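Local structure of muramoyltetrapeptide carboxypeptidase (Oxalobacter formigenes OXCC13, 6UUK) at residues 67-70 with 71-74; 97-101 with 102-106. The protein probably acts as a serine-type LD-carboxypeptidase that trims the terminal D-alanine from the tetrapeptides of cell-wall muropeptides. All coordinates share one frame; numbering follows the deposited sequence.

Interaction 1 (67-70 with 71-74); sequences DSDL and QRAI
Leu70 and Ile74 meet one turn apart on the inner side of helix 67-79, where Leu70 CG lies 4.1 Å from Ile74 CD1. The branched leucine is swung to that side by its first torsion (CG opposite the backbone N, chi1 176°), and it also packs on Ile174, Leu123 and Asn86, while Ile74 rests on Val84 of strand 83-86. The backbone joins the same two residues, Ile74 N to Leu70 O at 2.9 Å.

On the exposed side Gln71, extended beyond CG, crosses the Asp67 carboxylate at a slant. Its backbone N donates to Asp67 O at 3.1 Å, but its amide only passes the carboxylate: Gln71 NE2 is 3.2 Å from Asp67 OD2 at an angle too poor for a hydrogen bond, with the two planes 57° apart.

Arg72 bends at chi3 (62°) and runs beside Asp69. The resulting salt bridge is weak, 3.3 Å from Arg72 NH2 to Asp69 OD1, and the same nitrogen has a stronger partner in Thr179 O. Ser68 OG also donates a hydrogen bond to Asp69 OD1, from above the carboxylate plane.

Apolar residues inward and polar and charged ones outward mark the amphipathic first turns of a beta-alpha-beta crossover helix, linking parallel strands 55-59 and 83-86.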
ATOM      1  N   ASP B  67     -12.123 -25.937 -11.211  1.00 29.10           N
ATOM      2  CA  ASP B  67     -11.535 -26.913 -12.124  1.00 26.85           C
ATOM      3  C   ASP B  67     -12.184 -26.863 -13.501  1.00 31.66           C
ATOM      4  O   ASP B  67     -11.551 -27.230 -14.498  1.00 34.79           O
ATOM      5  CB  ASP B  67     -11.650 -28.317 -11.530  1.00 26.88           C
ATOM      6  CG  ASP B  67     -10.996 -29.374 -12.397  1.00 35.20           C
ATOM      7  OD1 ASP B  67      -9.753 -29.351 -12.530  1.00 32.35           O
ATOM      8  OD2 ASP B  67     -11.723 -30.229 -12.945  1.00 40.33           O
ATOM      9  N   SER B  68     -13.436 -26.409 -13.580  1.00 31.39           N
ATOM     10  CA  SER B  68     -14.102 -26.295 -14.873  1.00 25.44           C
ATOM     11  C   SER B  68     -13.434 -25.243 -15.750  1.00 24.30           C
ATOM     12  O   SER B  68     -13.259 -25.451 -16.955  1.00 19.89           O
ATOM     13  CB  SER B  68     -15.579 -25.965 -14.673  1.00 31.65           C
ATOM     14  OG  SER B  68     -15.739 -24.760 -13.944  1.00 37.62           O
ATOM     15  N   ASP B  69     -13.057 -24.106 -15.162  1.00 30.89           N
ATOM     16  CA  ASP B  69     -12.423 -23.049 -15.943  1.00 24.88           C
ATOM     17  C   ASP B  69     -11.000 -23.428 -16.336  1.00 21.46           C
ATOM     18  O   ASP B  69     -10.556 -23.117 -17.447  1.00 23.10           O
ATOM     19  CB  ASP B  69     -12.434 -21.738 -15.156  1.00 22.29           C
ATOM     20  CG  ASP B  69     -13.838 -21.249 -14.859  1.00 30.61           C
ATOM     21  OD1 ASP B  69     -14.803 -21.963 -15.204  1.00 31.75           O
ATOM     22  OD2 ASP B  69     -13.978 -20.150 -14.283  1.00 48.99           O
ATOM     23  N   LEU B  70     -10.274 -24.104 -15.441  1.00 18.19           N
ATOM     24  CA  LEU B  70      -8.894 -24.477 -15.738  1.00 21.96           C
ATOM     25  C   LEU B  70      -8.822 -25.459 -16.900  1.00 20.09           C
ATOM     26  O   LEU B  70      -7.964 -25.326 -17.781  1.00 24.38           O
ATOM     27  CB  LEU B  70      -8.232 -25.069 -14.494  1.00 23.83           C
ATOM     28  CG  LEU B  70      -6.806 -25.595 -14.677  1.00 22.77           C
ATOM     29  CD1 LEU B  70      -5.876 -24.487 -15.150  1.00 18.56           C
ATOM     30  CD2 LEU B  70      -6.293 -26.221 -13.389  1.00 19.63           C
ATOM     31  N   GLN B  71      -9.715 -26.452 -16.922  1.00 17.51           N
ATOM     32  CA  GLN B  71      -9.706 -27.431 -18.005  1.00 19.20           C
ATOM     33  C   GLN B  71     -10.017 -26.786 -19.348  1.00 20.25           C
ATOM     34  O   GLN B  71      -9.510 -27.235 -20.384  1.00 25.97           O
ATOM     35  CB  GLN B  71     -10.699 -28.553 -17.706  1.00 28.27           C
ATOM     36  CG  GLN B  71     -10.290 -29.439 -16.540  1.00 32.61           C
ATOM     37  CD  GLN B  71     -11.369 -30.431 -16.154  1.00 44.81           C
ATOM     38  OE1 GLN B  71     -12.561 -30.138 -16.252  1.00 48.28           O
ATOM     39  NE2 GLN B  71     -10.956 -31.614 -15.716  1.00 39.55           N
ATOM     40  N   ARG B  72     -10.841 -25.737 -19.357  1.00 21.27           N
ATOM     41  CA  ARG B  72     -11.086 -25.003 -20.594  1.00 17.02           C
ATOM     42  C   ARG B  72      -9.871 -24.171 -20.984  1.00 18.04           C
ATOM     43  O   ARG B  72      -9.571 -24.017 -22.174  1.00 21.07           O
ATOM     44  CB  ARG B  72     -12.322 -24.118 -20.441  1.00 21.31           C
ATOM     45  CG  ARG B  72     -12.635 -23.260 -21.659  1.00 19.88           C
ATOM     46  CD  ARG B  72     -13.889 -22.421 -21.452  1.00 16.50           C
ATOM     47  NE  ARG B  72     -13.755 -21.477 -20.346  1.00 19.43           N
ATOM     48  CZ  ARG B  72     -14.257 -21.670 -19.130  1.00 23.60           C
ATOM     49  NH1 ARG B  72     -14.934 -22.777 -18.856  1.00 23.81           N
ATOM     50  NH2 ARG B  72     -14.085 -20.754 -18.186  1.00 21.11           N
ATOM     51  N   ALA B  73      -9.155 -23.630 -19.994  1.00 19.62           N
ATOM     52  CA  ALA B  73      -7.958 -22.850 -20.285  1.00 22.49           C
ATOM     53  C   ALA B  73      -6.847 -23.730 -20.845  1.00 20.85           C
ATOM     54  O   ALA B  73      -6.079 -23.293 -21.711  1.00 28.87           O
ATOM     55  CB  ALA B  73      -7.484 -22.128 -19.026  1.00 24.74           C
ATOM     56  N   ILE B  74      -6.744 -24.969 -20.360  1.00 18.82           N
ATOM     57  CA  ILE B  74      -5.736 -25.889 -20.879  1.00 22.92           C
ATOM     58  C   ILE B  74      -6.030 -26.235 -22.334  1.00 19.80           C
ATOM     59  O   ILE B  74      -5.112 -26.368 -23.152  1.00 18.27           O
ATOM     60  CB  ILE B  74      -5.659 -27.147 -19.995  1.00 20.01           C
ATOM     61  CG1 ILE B  74      -5.218 -26.776 -18.578  1.00 15.88           C
ATOM     62  CG2 ILE B  74      -4.708 -28.173 -20.594  1.00 16.01           C
ATOM     63  CD1 ILE B  74      -5.161 -27.951 -17.627  1.00 20.54           C
TER

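Interaction 2 (97-101 with 102-106); sequences FAAND and EERSR
Arg104 reaches back from helix 101-111 to Phe97, and its guanidinium lies nearly flat on the ring, with planes 27° apart and centres separated by 4.6 Å. The cation-pi contact is off-centre: Arg104 NH1 sits 3.3 Å from Phe97 CB. Against the opposite face of the guanidinium comes Asp101 CA, so that the flat cation is sandwiched between ring and backbone. Arginine suits the place because its long chain, bent at chi3 (-48°), can carry a planar charge between the two and still offer N-H groups round the rim.

Those groups are well used. Arg104 NH2 meets Asp101 OD1 on its anti side at 2.7 Å, tilted out of the carboxylate plane, as part of a salt bridge to which Arg104 NH1 adds a weak bond to the same oxygen. Arg104 NH1 also points to Ala99 O near the guanidinium plane, although the modelled separation is too short to be trusted in detail. Arg104 NE has a weak bond to Pro61 O. Asp101 OD2, in turn, accepts from Trp299 of the second subunit.

The helix start is just as tight. Asn100 is the N-cap: its OD1 takes Glu103 N at 2.6 Å from above the carbonyl plane, while Asn100 O receives Arg104 N at 2.7 Å in an almost straight bond (175°). Ala99 CB fills in against Arg104 CG at 3.6 Å.

Toward solvent the contact thins out. Glu102 is exposed, and Glu103 turns its carboxylate away to Arg106, whose NH2 meets Glu103 OE2 at 2.5 Å; Gln107 bonds to that oxygen too, and Glu110 pairs with Arg106.

The arginine's charge, costly to bury, is probably compensated by the Asp101 carboxylate, the Ala99 and Pro61 carbonyls and the ring. One carboxylate serves both arginine and Trp299, which may tie this pairing to the dimer contact.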
ATOM      1  N   PHE B  97      -6.433 -19.810  -0.498  1.00 27.78           N
ATOM      2  CA  PHE B  97      -5.401 -20.157  -1.462  1.00 24.71           C
ATOM      3  C   PHE B  97      -5.623 -21.564  -2.009  1.00 29.48           C
ATOM      4  O   PHE B  97      -6.360 -22.373  -1.437  1.00 33.34           O
ATOM      5  CB  PHE B  97      -4.018 -20.057  -0.816  1.00 23.96           C
ATOM      6  CG  PHE B  97      -3.888 -18.918   0.155  1.00 22.67           C
ATOM      7  CD1 PHE B  97      -3.532 -17.653  -0.282  1.00 28.97           C
ATOM      8  CD2 PHE B  97      -4.125 -19.112   1.507  1.00 19.20           C
ATOM      9  CE1 PHE B  97      -3.415 -16.604   0.610  1.00 18.35           C
ATOM     10  CE2 PHE B  97      -4.011 -18.067   2.403  1.00 17.38           C
ATOM     11  CZ  PHE B  97      -3.654 -16.811   1.954  1.00 12.35           C
ATOM     12  N   ALA B  98      -4.967 -21.847  -3.136  1.00 26.73           N
ATOM     13  CA  ALA B  98      -5.071 -23.160  -3.759  1.00 30.36           C
ATOM     14  C   ALA B  98      -4.313 -24.239  -2.998  1.00 31.56           C
ATOM     15  O   ALA B  98      -4.532 -25.426  -3.263  1.00 33.97           O
ATOM     16  CB  ALA B  98      -4.570 -23.102  -5.203  1.00 24.86           C
ATOM     17  N   ALA B  99      -3.434 -23.858  -2.076  1.00 26.07           N
ATOM     18  CA  ALA B  99      -2.688 -24.801  -1.251  1.00 23.43           C
ATOM     19  C   ALA B  99      -2.020 -24.013  -0.133  1.00 26.64           C
ATOM     20  O   ALA B  99      -2.030 -22.779  -0.127  1.00 30.53           O
ATOM     21  CB  ALA B  99      -1.655 -25.583  -2.065  1.00 22.03           C
ATOM     22  N   ASN B 100      -1.443 -24.743   0.818  1.00 27.72           N
ATOM     23  CA  ASN B 100      -0.720 -24.100   1.901  1.00 24.08           C
ATOM     24  C   ASN B 100       0.567 -23.468   1.371  1.00 22.66           C
ATOM     25  O   ASN B 100       1.012 -23.737   0.251  1.00 26.79           O
ATOM     26  CB  ASN B 100      -0.412 -25.102   3.016  1.00 22.78           C
ATOM     27  CG  ASN B 100       0.403 -26.283   2.531  1.00 20.69           C
ATOM     28  OD1 ASN B 100       1.628 -26.209   2.434  1.00 28.62           O
ATOM     29  ND2 ASN B 100      -0.274 -27.386   2.232  1.00 29.57           N
ATOM     30  N   ASP B 101       1.166 -22.606   2.198  1.00 23.95           N
ATOM     31  CA  ASP B 101       2.356 -21.875   1.774  1.00 18.36           C
ATOM     32  C   ASP B 101       3.486 -22.825   1.393  1.00 25.74           C
ATOM     33  O   ASP B 101       4.199 -22.591   0.411  1.00 23.73           O
ATOM     34  CB  ASP B 101       2.810 -20.924   2.881  1.00 17.64           C
ATOM     35  CG  ASP B 101       1.700 -20.004   3.349  1.00 18.01           C
ATOM     36  OD1 ASP B 101       0.801 -19.695   2.541  1.00 24.57           O
ATOM     37  OD2 ASP B 101       1.729 -19.590   4.527  1.00 28.16           O
ATOM     38  N   GLU B 102       3.659 -23.905   2.156  1.00 27.99           N
ATOM     39  CA  GLU B 102       4.720 -24.858   1.856  1.00 18.46           C
ATOM     40  C   GLU B 102       4.404 -25.674   0.610  1.00 21.01           C
ATOM     41  O   GLU B 102       5.316 -26.026  -0.146  1.00 28.14           O
ATOM     42  CB  GLU B 102       4.956 -25.783   3.052  1.00 31.93           C
ATOM     43  CG  GLU B 102       5.349 -25.067   4.340  1.00 34.55           C
ATOM     44  CD  GLU B 102       4.161 -24.455   5.061  1.00 31.76           C
ATOM     45  OE1 GLU B 102       3.011 -24.798   4.712  1.00 29.74           O
ATOM     46  OE2 GLU B 102       4.376 -23.627   5.973  1.00 34.21           O
ATOM     47  N   GLU B 103       3.127 -25.983   0.378  1.00 21.89           N
ATOM     48  CA  GLU B 103       2.764 -26.742  -0.814  1.00 20.38           C
ATOM     49  C   GLU B 103       2.829 -25.873  -2.062  1.00 20.67           C
ATOM     50  O   GLU B 103       3.317 -26.319  -3.108  1.00 20.28           O
ATOM     51  CB  GLU B 103       1.371 -27.350  -0.652  1.00 20.09           C
ATOM     52  CG  GLU B 103       0.905 -28.164  -1.851  1.00 24.92           C
ATOM     53  CD  GLU B 103       1.785 -29.373  -2.122  1.00 31.64           C
ATOM     54  OE1 GLU B 103       2.381 -29.908  -1.164  1.00 39.97           O
ATOM     55  OE2 GLU B 103       1.880 -29.786  -3.297  1.00 25.62           O
ATOM     56  N   ARG B 104       2.344 -24.631  -1.976  1.00 20.19           N
ATOM     57  CA  ARG B 104       2.468 -23.717  -3.107  1.00 18.36           C
ATOM     58  C   ARG B 104       3.929 -23.437  -3.430  1.00 23.20           C
ATOM     59  O   ARG B 104       4.284 -23.261  -4.600  1.00 26.04           O
ATOM     60  CB  ARG B 104       1.730 -22.407  -2.825  1.00 24.83           C
ATOM     61  CG  ARG B 104       0.237 -22.557  -2.602  1.00 25.58           C
ATOM     62  CD  ARG B 104      -0.483 -21.221  -2.728  1.00 25.46           C
ATOM     63  NE  ARG B 104       0.169 -20.160  -1.964  1.00 19.51           N
ATOM     64  CZ  ARG B 104      -0.048 -19.922  -0.674  1.00 19.07           C
ATOM     65  NH1 ARG B 104      -0.899 -20.676   0.007  1.00 20.19           N
ATOM     66  NH2 ARG B 104       0.590 -18.931  -0.065  1.00 13.66           N
ATOM     67  N   SER B 105       4.790 -23.397  -2.410  1.00 15.15           N
ATOM     68  CA  SER B 105       6.210 -23.169  -2.653  1.00 20.89           C
ATOM     69  C   SER B 105       6.852 -24.371  -3.332  1.00 24.61           C
ATOM     70  O   SER B 105       7.670 -24.212  -4.246  1.00 27.76           O
ATOM     71  CB  SER B 105       6.920 -22.854  -1.339  1.00 23.91           C
ATOM     72  OG  SER B 105       6.244 -21.838  -0.625  1.00 26.81           O
ATOM     73  N   ARG B 106       6.498 -25.583  -2.895  1.00 29.29           N
ATOM     74  CA  ARG B 106       7.068 -26.784  -3.490  1.00 29.19           C
ATOM     75  C   ARG B 106       6.652 -26.942  -4.947  1.00 28.19           C
ATOM     76  O   ARG B 106       7.435 -27.443  -5.762  1.00 26.86           O
ATOM     77  CB  ARG B 106       6.650 -28.014  -2.683  1.00 27.94           C
ATOM     78  CG  ARG B 106       7.334 -29.300  -3.114  1.00 31.10           C
ATOM     79  CD  ARG B 106       6.537 -30.514  -2.671  1.00 32.90           C
ATOM     80  NE  ARG B 106       5.182 -30.489  -3.213  1.00 32.29           N
ATOM     81  CZ  ARG B 106       4.859 -30.909  -4.432  1.00 31.12           C
ATOM     82  NH1 ARG B 106       5.795 -31.387  -5.240  1.00 32.25           N
ATOM     83  NH2 ARG B 106       3.600 -30.848  -4.845  1.00 30.99           N
TER

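Interactions 1 and 2 both concern the opening turns of helices in the N-terminal domain, helix 67-79 in one case and helix 101-111 in the other. Their centres lie 20 Å apart, their nearest atoms about 9 Å, and strand 83-86 falls between them along the chain. Interaction 1 is partly buried, with an apolar inner face and a polar outer one whose ion pair is weak. Interaction 2 is largely buried and relies on polar chemistry instead: a capped helix start, an arginine stacked on an aromatic ring, and a carboxylate shared with the other subunit. Both lie away from the predicted catalytic residues.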